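Local coordinates for xylulose kinase (Escherichia coli, PDB 2ITM), which phosphorylates D-xylulose to D-xylulose 5-phosphate with ATP, preferring this sugar to the related ketose and polyols it can also use, at residues Gly75-Ala80 with Gly231-Ala236; Gly99-Glu104 with Thr128-Leu133; Met250-Thr255 with Thr391-Gly396. All coordinates share one frame; numbering follows the deposited sequence.

Contact 1 of 3, residues Gly75-Ala80 with Gly231-Ala236; sequences GQMHGA and GGDNAA. With XUL (D-xylulose), chain C.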
ATOM      1  N   GLY A  75       7.969  26.866  26.178  1.00 24.27           N
ATOM      2  CA  GLY A  75       8.260  25.482  26.482  1.00 30.18           C
ATOM      3  C   GLY A  75       7.302  24.451  25.925  1.00 26.29           C
ATOM      4  O   GLY A  75       6.114  24.691  25.791  1.00 19.28           O
ATOM      5  N   GLN A  76       7.853  23.295  25.607  1.00 23.03           N
ATOM      6  CA  GLN A  76       7.086  22.078  25.470  1.00 25.95           C
ATOM      7  C   GLN A  76       6.055  21.939  26.584  1.00 21.10           C
ATOM      8  O   GLN A  76       6.369  22.046  27.753  1.00 22.18           O
ATOM      9  CB  GLN A  76       8.008  20.855  25.403  1.00 20.02           C
ATOM     10  CG  GLN A  76       8.834  20.617  26.647  1.00 25.51           C
ATOM     11  CD  GLN A  76       9.449  19.232  26.717  1.00 27.88           C
ATOM     12  OE1 GLN A  76       8.752  18.246  26.841  1.00 22.14           O
ATOM     13  NE2 GLN A  76      10.763  19.176  26.655  1.00 28.20           N
ATOM     14  N   MET A  77       4.819  21.707  26.189  1.00 21.62           N
ATOM     15  CA  MET A  77       3.699  21.768  27.103  1.00 17.46           C
ATOM     16  C   MET A  77       3.553  20.459  27.886  1.00 24.65           C
ATOM     17  O   MET A  77       4.105  19.449  27.503  1.00 20.81           O
ATOM     18  CB  MET A  77       2.420  22.100  26.338  1.00 26.04           C
ATOM     19  CG  MET A  77       2.508  23.362  25.479  1.00 17.46           C
ATOM     20  SD  MET A  77       1.130  23.578  24.365  1.00 30.51           S
ATOM     21  CE  MET A  77      -0.121  23.995  25.516  1.00 13.24           C
ATOM     22  N   HIS A  78       2.806  20.501  28.982  1.00 18.14           N
ATOM     23  CA  HIS A  78       2.262  19.301  29.602  1.00 22.40           C
ATOM     24  C   HIS A  78       3.227  18.354  30.320  1.00 22.14           C
ATOM     25  O   HIS A  78       2.814  17.328  30.825  1.00 44.56           O
ATOM     26  CB  HIS A  78       1.656  18.376  28.558  1.00 15.62           C
ATOM     27  CG  HIS A  78       0.655  19.035  27.670  1.00 21.28           C
ATOM     28  ND1 HIS A  78      -0.460  19.676  28.153  1.00 27.48           N
ATOM     29  CD2 HIS A  78       0.597  19.139  26.326  1.00 27.64           C
ATOM     30  CE1 HIS A  78      -1.159  20.151  27.145  1.00 25.73           C
ATOM     31  NE2 HIS A  78      -0.538  19.842  26.026  1.00 22.18           N
ATOM     32  N   GLY A  79       4.512  18.684  30.320  1.00 25.38           N
ATOM     33  CA  GLY A  79       5.526  17.875  30.963  1.00 24.03           C
ATOM     34  C   GLY A  79       5.369  17.954  32.471  1.00 30.28           C
ATOM     35  O   GLY A  79       5.229  19.025  33.032  1.00 19.27           O
ATOM     36  N   ALA A  80       5.391  16.802  33.122  1.00 19.99           N
ATOM     37  CA  ALA A  80       5.279  16.740  34.567  1.00 25.96           C
ATOM     38  C   ALA A  80       6.631  16.699  35.293  1.00 26.96           C
ATOM     39  O   ALA A  80       7.316  15.690  35.291  1.00 24.38           O
ATOM     40  CB  ALA A  80       4.411  15.598  34.986  1.00 17.43           C
ATOM     41  N   GLY A 231       4.715  31.494  27.693  1.00 26.26           N
ATOM     42  CA  GLY A 231       3.617  30.683  27.175  1.00 19.92           C
ATOM     43  C   GLY A 231       4.072  29.263  26.891  1.00 23.09           C
ATOM     44  O   GLY A 231       5.256  29.003  26.720  1.00 18.74           O
ATOM     45  N   GLY A 232       3.128  28.336  26.851  1.00 22.82           N
ATOM     46  CA  GLY A 232       3.342  27.098  26.144  1.00 18.37           C
ATOM     47  C   GLY A 232       3.809  27.375  24.733  1.00 23.29           C
ATOM     48  O   GLY A 232       3.521  28.425  24.181  1.00 19.76           O
ATOM     49  N   ASP A 233       4.526  26.423  24.153  1.00 24.18           N
ATOM     50  CA  ASP A 233       5.137  26.616  22.850  1.00 20.05           C
ATOM     51  C   ASP A 233       4.187  27.049  21.734  1.00 20.50           C
ATOM     52  O   ASP A 233       4.487  27.962  20.996  1.00 26.28           O
ATOM     53  CB  ASP A 233       6.000  25.425  22.440  1.00 23.02           C
ATOM     54  CG  ASP A 233       5.228  24.126  22.361  1.00 26.10           C
ATOM     55  OD1 ASP A 233       3.999  24.123  22.530  1.00 34.77           O
ATOM     56  OD2 ASP A 233       5.779  23.049  22.127  1.00 47.64           O
ATOM     57  N   ASN A 234       3.038  26.398  21.622  1.00 25.49           N
ATOM     58  CA  ASN A 234       2.026  26.830  20.672  1.00 17.64           C
ATOM     59  C   ASN A 234       1.587  28.276  20.866  1.00 23.98           C
ATOM     60  O   ASN A 234       1.707  29.080  19.964  1.00 22.42           O
ATOM     61  CB  ASN A 234       0.822  25.888  20.659  1.00 24.88           C
ATOM     62  CG  ASN A 234       1.175  24.495  20.206  1.00 19.09           C
ATOM     63  OD1 ASN A 234       1.774  24.306  19.175  1.00 30.99           O
ATOM     64  ND2 ASN A 234       0.802  23.515  20.988  1.00 32.95           N
ATOM     65  N   ALA A 235       1.090  28.597  22.053  1.00 19.01           N
ATOM     66  CA  ALA A 235       0.592  29.934  22.326  1.00 16.85           C
ATOM     67  C   ALA A 235       1.659  31.002  22.130  1.00 26.38           C
ATOM     68  O   ALA A 235       1.392  32.043  21.573  1.00 25.02           O
ATOM     69  CB  ALA A 235      -0.012  30.023  23.695  1.00 19.16           C
ATOM     70  N   ALA A 236       2.874  30.720  22.582  1.00 26.77           N
ATOM     71  CA  ALA A 236       3.984  31.644  22.393  1.00 27.58           C
ATOM     72  C   ALA A 236       4.341  31.851  20.932  1.00 23.99           C
ATOM     73  O   ALA A 236       4.533  32.963  20.498  1.00 25.53           O
ATOM     74  CB  ALA A 236       5.195  31.209  23.180  1.00 26.02           C
TER
HETATM   75  C1  XUL C4930      -0.392  19.604  22.709  1.00 94.04           C
HETATM   76  C2  XUL C4930       0.600  20.171  21.707  1.00101.84           C
HETATM   77  C3  XUL C4930       1.797  20.887  22.223  1.00 47.09           C
HETATM   78  C4  XUL C4930       2.973  20.025  21.845  1.00 57.13           C
HETATM   79  C5  XUL C4930       4.228  20.363  22.623  1.00 32.58           C
HETATM   80  O1  XUL C4930      -1.312  20.583  23.117  1.00 49.32           O
HETATM   81  O2  XUL C4930       0.715  19.560  20.441  1.00 96.61           O
HETATM   82  O3  XUL C4930       1.694  20.861  23.617  1.00101.39           O
HETATM   83  O4  XUL C4930       2.564  18.719  22.142  1.00 93.06           O
HETATM   84  O5  XUL C4930       3.934  21.371  23.538  1.00 37.74           O

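Contact 2 of 3, residues Gly99-Glu104 with Thr128-Leu133; sequences GRCAQE and TAPKLL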
ATOM      1  N   GLY A  99       2.951   8.145  26.687  1.00 43.86           N
ATOM      2  CA  GLY A  99       1.649   7.516  26.612  1.00 42.26           C
ATOM      3  C   GLY A  99       1.377   6.433  27.611  1.00 46.48           C
ATOM      4  O   GLY A  99       0.613   5.522  27.342  1.00 45.08           O
ATOM      5  N   ARG A 100       1.983   6.533  28.782  1.00 43.99           N
ATOM      6  CA  ARG A 100       1.877   5.496  29.788  1.00 31.29           C
ATOM      7  C   ARG A 100       0.593   5.513  30.592  1.00 29.44           C
ATOM      8  O   ARG A 100       0.273   4.535  31.238  1.00 34.21           O
ATOM      9  CB  ARG A 100       3.068   5.535  30.735  1.00 31.10           C
ATOM     10  CG  ARG A 100       2.885   6.436  31.929  1.00 31.40           C
ATOM     11  CD  ARG A 100       4.089   6.507  32.830  1.00 31.33           C
ATOM     12  NE  ARG A 100       5.251   7.060  32.152  1.00 31.73           N
ATOM     13  CZ  ARG A 100       6.436   7.218  32.713  1.00 43.68           C
ATOM     14  NH1 ARG A 100       6.630   6.871  33.970  1.00 27.14           N
ATOM     15  NH2 ARG A 100       7.434   7.734  32.014  1.00 34.54           N
ATOM     16  N   CYS A 101      -0.176   6.593  30.537  1.00 31.66           N
ATOM     17  CA  CYS A 101      -1.288   6.773  31.475  1.00 28.44           C
ATOM     18  C   CYS A 101      -2.697   6.811  30.883  1.00 22.80           C
ATOM     19  O   CYS A 101      -3.567   7.482  31.400  1.00 33.36           O
ATOM     20  CB  CYS A 101      -1.074   8.007  32.348  1.00 45.57           C
ATOM     21  SG  CYS A 101      -1.183   9.579  31.480  1.00 38.08           S
ATOM     22  N   ALA A 102      -2.921   6.078  29.806  1.00 36.24           N
ATOM     23  CA  ALA A 102      -4.253   5.993  29.222  1.00 24.82           C
ATOM     24  C   ALA A 102      -5.334   5.587  30.212  1.00 35.45           C
ATOM     25  O   ALA A 102      -6.401   6.177  30.239  1.00 37.35           O
ATOM     26  CB  ALA A 102      -4.249   5.083  28.047  1.00 50.27           C
ATOM     27  N   GLN A 103      -5.050   4.583  31.023  1.00 30.60           N
ATOM     28  CA  GLN A 103      -6.014   4.079  31.987  1.00 34.10           C
ATOM     29  C   GLN A 103      -6.450   5.176  32.941  1.00 34.01           C
ATOM     30  O   GLN A 103      -7.623   5.341  33.239  1.00 32.09           O
ATOM     31  CB  GLN A 103      -5.403   2.933  32.779  1.00 37.79           C
ATOM     32  CG  GLN A 103      -6.415   2.024  33.421  1.00 58.61           C
ATOM     33  CD  GLN A 103      -6.546   2.243  34.895  1.00 56.40           C
ATOM     34  OE1 GLN A 103      -5.743   2.935  35.492  1.00 80.06           O
ATOM     35  NE2 GLN A 103      -7.561   1.653  35.493  1.00 69.22           N
ATOM     36  N   GLU A 104      -5.467   5.929  33.405  1.00 38.13           N
ATOM     37  CA  GLU A 104      -5.677   7.026  34.320  1.00 31.17           C
ATOM     38  C   GLU A 104      -6.503   8.126  33.691  1.00 26.86           C
ATOM     39  O   GLU A 104      -7.240   8.814  34.379  1.00 42.96           O
ATOM     40  CB  GLU A 104      -4.335   7.582  34.780  1.00 25.73           C
ATOM     41  CG  GLU A 104      -3.671   6.766  35.867  1.00 29.51           C
ATOM     42  CD  GLU A 104      -3.019   5.504  35.351  1.00 28.82           C
ATOM     43  OE1 GLU A 104      -2.742   5.420  34.152  1.00 34.98           O
ATOM     44  OE2 GLU A 104      -2.782   4.599  36.152  1.00 36.17           O
ATOM     45  N   THR A 128      -0.977  16.637  31.947  1.00 26.27           N
ATOM     46  CA  THR A 128      -0.218  16.526  33.179  1.00 18.37           C
ATOM     47  C   THR A 128      -0.963  15.709  34.245  1.00 26.97           C
ATOM     48  O   THR A 128      -0.394  14.849  34.891  1.00 15.72           O
ATOM     49  CB  THR A 128       0.131  17.923  33.704  1.00 33.24           C
ATOM     50  OG1 THR A 128       0.507  18.765  32.616  1.00 19.23           O
ATOM     51  CG2 THR A 128       1.373  17.869  34.549  1.00 26.35           C
ATOM     52  N   ALA A 129      -2.251  15.992  34.401  1.00 22.64           N
ATOM     53  CA  ALA A 129      -3.043  15.438  35.482  1.00 21.64           C
ATOM     54  C   ALA A 129      -3.048  13.910  35.590  1.00 29.18           C
ATOM     55  O   ALA A 129      -2.774  13.386  36.627  1.00 24.48           O
ATOM     56  CB  ALA A 129      -4.428  15.980  35.442  1.00 20.44           C
ATOM     57  N   PRO A 130      -3.357  13.211  34.506  1.00 35.02           N
ATOM     58  CA  PRO A 130      -3.323  11.765  34.526  1.00 29.96           C
ATOM     59  C   PRO A 130      -1.943  11.197  34.832  1.00 30.68           C
ATOM     60  O   PRO A 130      -1.846  10.128  35.410  1.00 24.56           O
ATOM     61  CB  PRO A 130      -3.767  11.355  33.130  1.00 27.60           C
ATOM     62  CG  PRO A 130      -3.552  12.520  32.313  1.00 33.35           C
ATOM     63  CD  PRO A 130      -3.701  13.709  33.167  1.00 22.97           C
ATOM     64  N   LYS A 131      -0.900  11.892  34.446  1.00 23.02           N
ATOM     65  CA  LYS A 131       0.462  11.508  34.737  1.00 22.42           C
ATOM     66  C   LYS A 131       0.661  11.360  36.232  1.00 33.32           C
ATOM     67  O   LYS A 131       1.335  10.459  36.694  1.00 25.62           O
ATOM     68  CB  LYS A 131       1.461  12.497  34.188  1.00 35.94           C
ATOM     69  CG  LYS A 131       1.686  12.396  32.698  1.00 23.92           C
ATOM     70  CD  LYS A 131       2.568  13.511  32.187  1.00 32.46           C
ATOM     71  CE  LYS A 131       2.381  13.714  30.709  1.00 34.36           C
ATOM     72  NZ  LYS A 131       3.079  14.917  30.215  1.00 35.36           N
ATOM     73  N   LEU A 132       0.053  12.257  36.985  1.00 39.53           N
ATOM     74  CA  LEU A 132       0.188  12.237  38.424  1.00 30.30           C
ATOM     75  C   LEU A 132      -0.596  11.158  39.143  1.00 41.92           C
ATOM     76  O   LEU A 132      -0.131  10.619  40.135  1.00 30.40           O
ATOM     77  CB  LEU A 132      -0.050  13.608  39.023  1.00 29.19           C
ATOM     78  CG  LEU A 132       1.335  14.266  39.073  1.00 42.99           C
ATOM     79  CD1 LEU A 132       1.457  15.353  38.072  1.00 30.29           C
ATOM     80  CD2 LEU A 132       1.794  14.652  40.443  1.00 20.51           C
ATOM     81  N   LEU A 133      -1.782  10.851  38.635  1.00 40.51           N
ATOM     82  CA  LEU A 133      -2.495   9.655  39.047  1.00 37.99           C
ATOM     83  C   LEU A 133      -1.681   8.391  38.829  1.00 30.25           C
ATOM     84  O   LEU A 133      -1.639   7.533  39.686  1.00 34.79           O
ATOM     85  CB  LEU A 133      -3.838   9.555  38.337  1.00 49.73           C
ATOM     86  CG  LEU A 133      -5.091   9.766  39.183  1.00 59.08           C
ATOM     87  CD1 LEU A 133      -5.320  11.229  39.424  1.00 44.04           C
ATOM     88  CD2 LEU A 133      -6.292   9.148  38.527  1.00 48.77           C
TER

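Contact 3 of 3, residues Met250-Thr255 with Thr391-Gly396; sequences MLSLGT and TLIGGG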
ATOM      1  N   MET A 250      -3.947  30.692  12.385  1.00 21.86           N
ATOM      2  CA  MET A 250      -2.775  30.301  11.633  1.00 28.50           C
ATOM      3  C   MET A 250      -2.722  28.805  11.390  1.00 25.38           C
ATOM      4  O   MET A 250      -3.121  28.022  12.231  1.00 26.20           O
ATOM      5  CB  MET A 250      -1.501  30.782  12.322  1.00 38.75           C
ATOM      6  CG  MET A 250      -1.175  30.062  13.610  1.00 53.14           C
ATOM      7  SD  MET A 250       0.107  30.812  14.620  1.00 49.35           S
ATOM      8  CE  MET A 250       1.540  30.120  13.871  1.00 35.53           C
ATOM      9  N   LEU A 251      -2.226  28.428  10.225  1.00 19.22           N
ATOM     10  CA  LEU A 251      -1.952  27.042   9.900  1.00 30.05           C
ATOM     11  C   LEU A 251      -0.476  26.852   9.630  1.00 27.42           C
ATOM     12  O   LEU A 251       0.062  27.421   8.698  1.00 22.56           O
ATOM     13  CB  LEU A 251      -2.763  26.598   8.683  1.00 29.14           C
ATOM     14  CG  LEU A 251      -2.497  25.222   8.082  1.00 33.26           C
ATOM     15  CD1 LEU A 251      -2.896  24.120   9.025  1.00 26.43           C
ATOM     16  CD2 LEU A 251      -3.221  25.070   6.778  1.00 40.01           C
ATOM     17  N   SER A 252       0.176  26.057  10.462  1.00 22.46           N
ATOM     18  CA  SER A 252       1.593  25.828  10.287  1.00 28.25           C
ATOM     19  C   SER A 252       1.864  24.530   9.568  1.00 34.04           C
ATOM     20  O   SER A 252       1.686  23.457  10.116  1.00 31.46           O
ATOM     21  CB  SER A 252       2.347  25.891  11.602  1.00 46.95           C
ATOM     22  OG  SER A 252       3.740  25.772  11.397  1.00 42.90           O
ATOM     23  N   LEU A 253       2.305  24.654   8.328  1.00 28.86           N
ATOM     24  CA  LEU A 253       2.727  23.515   7.552  1.00 34.93           C
ATOM     25  C   LEU A 253       4.218  23.272   7.738  1.00 37.26           C
ATOM     26  O   LEU A 253       4.955  23.116   6.783  1.00 47.43           O
ATOM     27  CB  LEU A 253       2.376  23.722   6.081  1.00 48.24           C
ATOM     28  CG  LEU A 253       1.078  24.473   5.781  1.00 47.72           C
ATOM     29  CD1 LEU A 253       1.126  25.090   4.431  1.00 61.26           C
ATOM     30  CD2 LEU A 253      -0.104  23.575   5.881  1.00 34.20           C
ATOM     31  N   GLY A 254       4.642  23.253   8.990  1.00 39.32           N
ATOM     32  CA  GLY A 254       6.032  23.066   9.323  1.00 40.95           C
ATOM     33  C   GLY A 254       6.342  21.620   9.629  1.00 46.33           C
ATOM     34  O   GLY A 254       5.626  20.724   9.211  1.00 50.39           O
ATOM     35  N   THR A 255       7.416  21.402  10.366  1.00 42.87           N
ATOM     36  CA  THR A 255       7.799  20.065  10.772  1.00 46.58           C
ATOM     37  C   THR A 255       6.856  19.562  11.829  1.00 56.24           C
ATOM     38  O   THR A 255       6.756  18.369  12.066  1.00 59.90           O
ATOM     39  CB  THR A 255       9.209  20.078  11.329  1.00 64.20           C
ATOM     40  OG1 THR A 255       9.285  21.021  12.402  1.00 69.76           O
ATOM     41  CG2 THR A 255      10.190  20.622  10.297  1.00 69.60           C
ATOM     42  N   THR A 391      -3.643  32.785   8.327  1.00 34.10           N
ATOM     43  CA  THR A 391      -2.226  32.878   8.170  1.00 34.33           C
ATOM     44  C   THR A 391      -1.570  31.558   7.899  1.00 32.28           C
ATOM     45  O   THR A 391      -1.790  30.592   8.605  1.00 38.97           O
ATOM     46  CB  THR A 391      -1.584  33.586   9.359  1.00 43.72           C
ATOM     47  OG1 THR A 391      -1.541  34.985   9.104  1.00 29.49           O
ATOM     48  CG2 THR A 391      -0.135  33.239   9.450  1.00 26.28           C
ATOM     49  N   LEU A 392      -0.749  31.525   6.872  1.00 34.36           N
ATOM     50  CA  LEU A 392      -0.184  30.290   6.387  1.00 21.01           C
ATOM     51  C   LEU A 392       1.330  30.404   6.405  1.00 41.58           C
ATOM     52  O   LEU A 392       1.904  31.197   5.707  1.00 36.29           O
ATOM     53  CB  LEU A 392      -0.700  30.022   4.982  1.00 32.11           C
ATOM     54  CG  LEU A 392      -0.417  28.697   4.299  1.00 41.14           C
ATOM     55  CD1 LEU A 392      -0.864  27.506   5.105  1.00 60.24           C
ATOM     56  CD2 LEU A 392      -1.051  28.689   2.961  1.00 36.84           C
ATOM     57  N   ILE A 393       1.963  29.591   7.237  1.00 36.98           N
ATOM     58  CA  ILE A 393       3.404  29.609   7.372  1.00 31.87           C
ATOM     59  C   ILE A 393       3.981  28.207   7.463  1.00 35.44           C
ATOM     60  O   ILE A 393       3.251  27.237   7.590  1.00 32.51           O
ATOM     61  CB  ILE A 393       3.821  30.428   8.592  1.00 41.36           C
ATOM     62  CG1 ILE A 393       3.154  29.891   9.848  1.00 35.82           C
ATOM     63  CG2 ILE A 393       3.484  31.888   8.398  1.00 37.39           C
ATOM     64  CD1 ILE A 393       3.952  30.057  11.033  1.00 36.51           C
ATOM     65  N   GLY A 394       5.305  28.124   7.402  1.00 36.46           N
ATOM     66  CA  GLY A 394       6.008  26.864   7.502  1.00 28.60           C
ATOM     67  C   GLY A 394       6.538  26.427   6.159  1.00 37.44           C
ATOM     68  O   GLY A 394       6.102  26.921   5.137  1.00 36.64           O
ATOM     69  N   GLY A 395       7.481  25.497   6.165  1.00 36.84           N
ATOM     70  CA  GLY A 395       8.108  25.033   4.948  1.00 52.17           C
ATOM     71  C   GLY A 395       7.161  24.363   3.975  1.00 53.70           C
ATOM     72  O   GLY A 395       7.340  24.462   2.770  1.00 55.94           O
ATOM     73  N   GLY A 396       6.146  23.690   4.497  1.00 44.82           N
ATOM     74  CA  GLY A 396       5.079  23.162   3.670  1.00 48.28           C
ATOM     75  C   GLY A 396       4.346  24.208   2.860  1.00 33.98           C
ATOM     76  O   GLY A 396       3.752  23.907   1.851  1.00 40.18           O
TER

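Contact 1 of 3, residues Gly75-Ala80 with Gly231-Ala236
Gly-75, at the end of strand 70-75, meets the junction between strand 226-232 and helix 233-241: the backbone N of Asp-233 donates to Gly-75 O at 2.9 Å, while Gly-75 N reaches Gly-231 O only through a weak bond. The side chains, and the chain beyond Gly-75, turn this junction into a sugar site. Asp-233 puts CG between its backbone N and carbonyl carbon (chi1 60°), which swings the carboxylate back toward the 75-80 loop and over the C5 end of the bound D-xylulose. There the sugar's O5 is gripped twice. It accepts a nearly straight bond from Met-77 N (2.8 Å, 164° at the hydrogen) and donates its own proton to Asp-233 OD2 at 2.9 Å. The other carboxylate oxygen, OD1, lies 3.4 Å from Met-77 CG and receives a weak bond from the backbone N of Asn-234. Met-77 runs beside the sugar and crosses the Asn-234 side chain at about a right angle, its SD 3.4 Å from Asn-234 ND2; that same ND2 packs close to C3 of the sugar. At the far end, His-78 turns the edge of its ring to the ligand, where NE2 and the sugar's O1 share a nearly straight hydrogen bond of 3.1 Å, and its ND1 is held by Gly-173 O. Met-77 CB rests over one face of this imidazole, near the rim. Together the loop and the helix start form the substrate pocket in the N-terminal, actin-like domain of an FGGY kinase, with Asp-233 inferred to be the proton acceptor that activates the O5 hydroxyl for phosphoryl transfer.

Contact 2 of 3, residues Gly99-Glu104 with Thr128-Leu133
Cys-101 and Pro-130 make the first-shell contact where two helices of the N-terminal domain, 102-111 and 128-138, pack together near their starts. The sulfur SG of Cys-101 comes up against the proline ring, 3.5 Å from Pro-130 CB and 3.9 Å from Pro-130 CG, and it also looks onto the backbone of the next residue, 3.8 Å from Lys-131 N. With chi1 at 69°, SG stands between the backbone N and the carbonyl carbon of Cys-101, which turns it toward the neighbouring helix. One turn further on, Glu-104 contributes its aliphatic part: CB lies 3.6 Å from Pro-130 O, and CG sits 3.7 Å from Leu-133 CB, the two side chains running antiparallel alongside one another. The bend of the glutamate at chi2 (77°) lets its methylene groups serve as packing surface while the carboxylate goes on to another partner. The example shows how a buried charged residue can divide its work between an apolar stem and a polar end. In the second shell, OE2 of Glu-104 is salt-bridged to Arg-137, one turn along the helix from Leu-133, so the charge ties the same two helices together beyond the apolar patch. Trp-134 covers both Cys-101 and Glu-104, and Cys-105 adds to the packing on Pro-130. Lys-131 leads away from this interface toward the substrate loop, where its NZ hydrogen-bonds to His-78 O and also to the carbonyl oxygens of Gly-126 and Ile-94; only the root of the chain takes part here, CG lying 4.2 Å from Cys-101 SG.

Contact 3 of 3, residues Met250-Thr255 with Thr391-Gly396
Leu-251 and Leu-392 adopt matching torsions, each with CG anti to the backbone N (chi1 173° and -172°); with the two residues paired in register, this sets their side chains alongside one another on the same face of the sheet, Leu-251 CD2 3.8 Å from Leu-392 CD1. On the other face, the bent chain of Met-250 brings CE within 3.7 Å of Ile-393 CD1, and helix 233-241 packs over this pair. Parallel pairing sets the register: Leu-251 N donates to Thr-391 O (2.7 Å), Leu-251 O accepts from Ile-393 N (3.2 Å), and Leu-253 N donates to Ile-393 O (2.8 Å). At Leu-253 the chain makes an inverse gamma turn, and the carbonyl O of this residue accepts a hydrogen bond from Gly-396 N, 2.6 Å away. Leu-253 CD1 is modelled 3.2 Å from Leu-392 CD1, closer than usual, so the exact fit is doubtful. Gly-394, with a positive phi of 106°, carries the chain past Gly-254. These are central strands of the actin-like C-terminal domain, and in relatives of this fold the corresponding glycine-rich loops border the nucleotide, as they probably do here. The chemistry implies a division of labour: backbone bonds hold the strands in register, apolar side chains pack on both faces, and Gly-394 to Gly-396 let the following loop pass close to Leu-253 and Gly-254.

Contact 2 is nested within the chain loop closed by contact 1, and the two touch directly: Lys-131 NZ lies 2.5 Å and Thr-128 OG1 3.3 Å from His-78 O, both probable hydrogen bonds. Helix 128-138 thus probably helps to hold the 75-80 loop, with the Lys-131 side chain about 9 Å from the bound D-xylulose. Contact 3 belongs to the other domain. Its centre is about 18 Å from that of contact 1, with nearest atoms about 6 Å apart, and about 31 Å from that of contact 2, yet helix 233-241, which begins at Asp-233, leads on to strand 249-253. The Ser-252 side chain lies about 11 Å from the sugar, consistent with the two domains meeting round the active site.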